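Side-chain contact in cytochrome c, putative (Shewanella oneidensis, PDB 1SP3), which carries eight c-type hemes and probably acts as a respiratory oxidoreductase, consistent with the reduction of tetrathionate: residues Thr51-Gly55 with Lys56-Ile60. Sequence-based numbering, arbitrary orientation.
Sequences TVVRG and KKNSI. With HEC (heme c), chain D.
With CG anti to its carbonyl carbon (chi1 -54°), Asn58 swings its amide back to Arg54, while Ser59, whose OG takes the same setting (chi1 -69°), turns its hydroxyl onto Gly55. ND2 of Asn58 donates to Arg54 O at 3.1 Å, tilted from the carbonyl plane, and also to Glu42, so one short amide ties the backbone at Arg54 to the turn and to Glu42. Gly55 O is gripped from opposite faces of its plane, by the backbone N of Asn58 at 3.3 Å and by OG of Ser59 at 2.6 Å. Glycine suits its position because phi is positive (78°). Arg54 runs extended past this turn; Ser59 OG lies over one face of its guanidinium, and two waters link NE and NH2 to the backbone of Ile60. Were Asn58 replaced by an alanine, Arg54 O and Glu42 would probably lose this shared donor, and the turn would be less firmly fixed. The turn presents Lys56, whose extended chain carries NZ to the heme iron, 2.2 Å away. There NZ occupies an axial position, where histidine is the usual ligand in c-type cytochromes, and the bonds within the turn hold the backbone from which the lysine reaches the heme.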
ATOM      1  N   THR A  51      10.123  18.855   1.680  1.00 38.81           N
ATOM      2  CA  THR A  51       8.692  18.471   1.596  1.00 40.38           C
ATOM      3  C   THR A  51       8.288  18.225   0.119  1.00 39.01           C
ATOM      4  O   THR A  51       8.667  18.986  -0.795  1.00 38.30           O
ATOM      5  CB  THR A  51       7.764  19.519   2.226  1.00 41.95           C
ATOM      6  OG1 THR A  51       8.073  19.636   3.609  1.00 48.48           O
ATOM      7  CG2 THR A  51       6.360  19.078   2.238  1.00 37.34           C
ATOM      8  N   VAL A  52       7.597  17.104  -0.107  1.00 36.15           N
ATOM      9  CA  VAL A  52       7.259  16.720  -1.466  1.00 35.68           C
ATOM     10  C   VAL A  52       5.800  16.438  -1.558  1.00 34.43           C
ATOM     11  O   VAL A  52       5.107  16.297  -0.576  1.00 33.05           O
ATOM     12  CB  VAL A  52       8.013  15.426  -1.973  1.00 35.95           C
ATOM     13  CG1 VAL A  52       9.498  15.725  -2.213  1.00 34.64           C
ATOM     14  CG2 VAL A  52       7.781  14.215  -1.008  1.00 33.35           C
ATOM     15  N   VAL A  53       5.348  16.396  -2.791  1.00 35.34           N
ATOM     16  CA  VAL A  53       4.052  15.869  -3.123  1.00 34.49           C
ATOM     17  C   VAL A  53       4.237  14.420  -3.564  1.00 33.54           C
ATOM     18  O   VAL A  53       4.807  14.138  -4.591  1.00 33.32           O
ATOM     19  CB  VAL A  53       3.274  16.789  -4.098  1.00 35.87           C
ATOM     20  CG1 VAL A  53       1.942  16.088  -4.551  1.00 32.66           C
ATOM     21  CG2 VAL A  53       2.932  18.107  -3.352  1.00 37.47           C
ATOM     22  N   ARG A  54       3.849  13.499  -2.693  1.00 32.25           N
ATOM     23  CA  ARG A  54       3.953  12.107  -2.978  1.00 32.47           C
ATOM     24  C   ARG A  54       2.489  11.625  -3.184  1.00 33.16           C
ATOM     25  O   ARG A  54       1.783  12.199  -3.986  1.00 33.19           O
ATOM     26  CB  ARG A  54       4.714  11.400  -1.814  1.00 32.41           C
ATOM     27  CG  ARG A  54       5.380  10.110  -2.213  1.00 33.31           C
ATOM     28  CD  ARG A  54       6.673   9.614  -1.423  1.00 32.60           C
ATOM     29  NE  ARG A  54       6.862   8.199  -1.782  1.00 28.24           N
ATOM     30  CZ  ARG A  54       6.203   7.200  -1.164  1.00 37.65           C
ATOM     31  NH1 ARG A  54       5.390   7.477  -0.112  1.00 32.87           N
ATOM     32  NH2 ARG A  54       6.366   5.934  -1.561  1.00 31.97           N
ATOM     33  N   GLY A  55       2.026  10.600  -2.462  1.00 32.48           N
ATOM     34  CA  GLY A  55       0.787   9.923  -2.812  1.00 30.74           C
ATOM     35  C   GLY A  55       1.106   8.995  -3.965  1.00 31.20           C
ATOM     36  O   GLY A  55       2.208   9.056  -4.546  1.00 30.05           O
ATOM     37  N   LYS A  56       0.156   8.136  -4.317  1.00 29.78           N
ATOM     38  CA  LYS A  56       0.358   7.132  -5.342  1.00 32.05           C
ATOM     39  C   LYS A  56       0.729   7.756  -6.726  1.00 33.44           C
ATOM     40  O   LYS A  56       1.489   7.138  -7.482  1.00 33.01           O
ATOM     41  CB  LYS A  56      -0.916   6.265  -5.523  1.00 32.40           C
ATOM     42  CG  LYS A  56      -0.773   5.237  -6.598  1.00 29.86           C
ATOM     43  CD  LYS A  56      -1.778   4.150  -6.421  1.00 29.99           C
ATOM     44  CE  LYS A  56      -1.554   3.204  -7.569  1.00 27.35           C
ATOM     45  NZ  LYS A  56      -2.455   2.096  -7.402  1.00 26.03           N
ATOM     46  N   LYS A  57       0.129   8.906  -7.039  1.00 31.65           N
ATOM     47  CA  LYS A  57       0.307   9.590  -8.321  1.00 32.73           C
ATOM     48  C   LYS A  57       1.792   9.835  -8.626  1.00 33.50           C
ATOM     49  O   LYS A  57       2.235   9.734  -9.746  1.00 33.46           O
ATOM     50  CB  LYS A  57      -0.356  10.984  -8.243  1.00 31.00           C
ATOM     51  CG  LYS A  57      -0.633  11.629  -9.630  1.00 30.10           C
ATOM     52  CD  LYS A  57      -1.232  13.037  -9.488  1.00 29.33           C
ATOM     53  CE  LYS A  57      -1.759  13.526 -10.884  1.00 29.42           C
ATOM     54  NZ  LYS A  57      -2.488  14.808 -10.613  1.00 34.09           N
ATOM     55  N   ASN A  58       2.532  10.190  -7.584  1.00 35.02           N
ATOM     56  CA  ASN A  58       3.931  10.528  -7.696  1.00 35.06           C
ATOM     57  C   ASN A  58       4.891   9.483  -7.109  1.00 35.95           C
ATOM     58  O   ASN A  58       6.002   9.807  -6.819  1.00 39.07           O
ATOM     59  CB  ASN A  58       4.123  11.899  -7.030  1.00 33.99           C
ATOM     60  CG  ASN A  58       3.179  12.917  -7.609  1.00 31.59           C
ATOM     61  OD1 ASN A  58       3.184  13.102  -8.779  1.00 30.73           O
ATOM     62  ND2 ASN A  58       2.295  13.476  -6.815  1.00 32.53           N
ATOM     63  N   SER A  59       4.468   8.256  -6.857  1.00 34.93           N
ATOM     64  CA  SER A  59       5.366   7.382  -6.111  1.00 32.43           C
ATOM     65  C   SER A  59       6.076   6.460  -7.028  1.00 30.78           C
ATOM     66  O   SER A  59       5.532   6.040  -8.058  1.00 28.07           O
ATOM     67  CB  SER A  59       4.602   6.556  -5.048  1.00 33.49           C
ATOM     68  OG  SER A  59       4.151   7.452  -4.023  1.00 34.32           O
ATOM     69  N   ILE A  60       7.264   6.067  -6.605  1.00 30.96           N
ATOM     70  CA  ILE A  60       7.993   4.972  -7.296  1.00 30.22           C
ATOM     71  C   ILE A  60       8.103   3.780  -6.322  1.00 30.08           C
ATOM     72  O   ILE A  60       8.521   3.975  -5.148  1.00 29.39           O
ATOM     73  CB  ILE A  60       9.375   5.505  -7.761  1.00 30.96           C
ATOM     74  CG1 ILE A  60       9.102   6.526  -8.868  1.00 33.63           C
ATOM     75  CG2 ILE A  60      10.273   4.425  -8.391  1.00 30.89           C
ATOM     76  CD1 ILE A  60      10.391   7.188  -9.505  1.00 40.11           C
TER
HETATM   77 FE   HEC D 802      -1.242   0.446  -6.736  1.00 38.45          FE
HETATM   78  CHA HEC D 802      -0.303   2.211  -3.846  1.00 34.58           C
HETATM   79  CHB HEC D 802       1.611   1.570  -8.325  1.00 29.55           C
HETATM   80  CHC HEC D 802      -2.237  -1.035  -9.654  1.00 35.09           C
HETATM   81  CHD HEC D 802      -3.968  -0.833  -5.174  1.00 29.90           C
HETATM   82  NA  HEC D 802       0.420   1.658  -6.190  1.00 34.62           N
HETATM   83  C1A HEC D 802       0.592   2.288  -4.946  1.00 35.83           C
HETATM   84  C2A HEC D 802       1.855   3.023  -5.007  1.00 33.91           C
HETATM   85  C3A HEC D 802       2.395   2.862  -6.250  1.00 32.40           C
HETATM   86  C4A HEC D 802       1.485   1.991  -7.008  1.00 32.87           C
HETATM   87  CMA HEC D 802       3.768   3.497  -6.743  1.00 29.58           C
HETATM   88  CAA HEC D 802       2.479   3.840  -3.811  1.00 31.77           C
HETATM   89  CBA HEC D 802       3.653   3.057  -3.165  1.00 32.10           C
HETATM   90  CGA HEC D 802       3.228   1.604  -2.816  1.00 37.92           C
HETATM   91  O1A HEC D 802       3.631   0.673  -3.574  1.00 29.65           O
HETATM   92  O2A HEC D 802       2.446   1.280  -1.818  1.00 41.71           O
HETATM   93  NB  HEC D 802      -0.495   0.275  -8.635  1.00 31.89           N
HETATM   94  C1B HEC D 802       0.703   0.886  -9.075  1.00 31.52           C
HETATM   95  C2B HEC D 802       0.861   0.650 -10.492  1.00 30.78           C
HETATM   96  C3B HEC D 802      -0.203  -0.113 -10.853  1.00 31.42           C
HETATM   97  C4B HEC D 802      -1.061  -0.327  -9.682  1.00 31.75           C
HETATM   98  CMB HEC D 802       2.085   1.159 -11.324  1.00 27.79           C
HETATM   99  CAB HEC D 802      -0.570  -0.657 -12.257  1.00 29.51           C
HETATM  100  CBB HEC D 802       0.394  -1.075 -13.149  1.00 33.41           C
HETATM  101  NC  HEC D 802      -2.869  -0.809  -7.335  1.00 35.03           N
HETATM  102  C1C HEC D 802      -3.068  -1.291  -8.594  1.00 32.66           C
HETATM  103  C2C HEC D 802      -4.259  -2.093  -8.587  1.00 35.01           C
HETATM  104  C3C HEC D 802      -4.754  -2.069  -7.300  1.00 35.42           C
HETATM  105  C4C HEC D 802      -3.868  -1.225  -6.505  1.00 32.90           C
HETATM  106  CMC HEC D 802      -4.789  -2.792  -9.877  1.00 30.16           C
HETATM  107  CAC HEC D 802      -6.043  -2.789  -6.740  1.00 35.36           C
HETATM  108  CBC HEC D 802      -6.295  -4.146  -6.785  1.00 30.38           C
HETATM  109  ND  HEC D 802      -2.016   0.630  -4.772  1.00 32.67           N
HETATM  110  C1D HEC D 802      -3.236   0.080  -4.449  1.00 27.38           C
HETATM  111  C2D HEC D 802      -3.570   0.618  -3.108  1.00 29.59           C
HETATM  112  C3D HEC D 802      -2.447   1.570  -2.677  1.00 31.73           C
HETATM  113  C4D HEC D 802      -1.516   1.518  -3.784  1.00 30.32           C
HETATM  114  CMD HEC D 802      -4.823   0.290  -2.296  1.00 24.08           C
HETATM  115  CAD HEC D 802      -2.300   2.356  -1.314  1.00 36.93           C
HETATM  116  CBD HEC D 802      -1.548   1.430  -0.351  1.00 47.49           C
HETATM  117  CGD HEC D 802      -1.501   1.937   1.108  1.00 56.95           C
HETATM  118  O1D HEC D 802      -1.445   1.030   1.971  1.00 61.13           O
HETATM  119  O2D HEC D 802      -1.483   3.174   1.511  1.00 55.63           O
HETATM  120  O   HOH W   1       8.790   5.321  -2.773  1.00 34.72           O
HETATM  121  O   HOH W   2       8.269   7.688  -4.151  1.00 41.02           O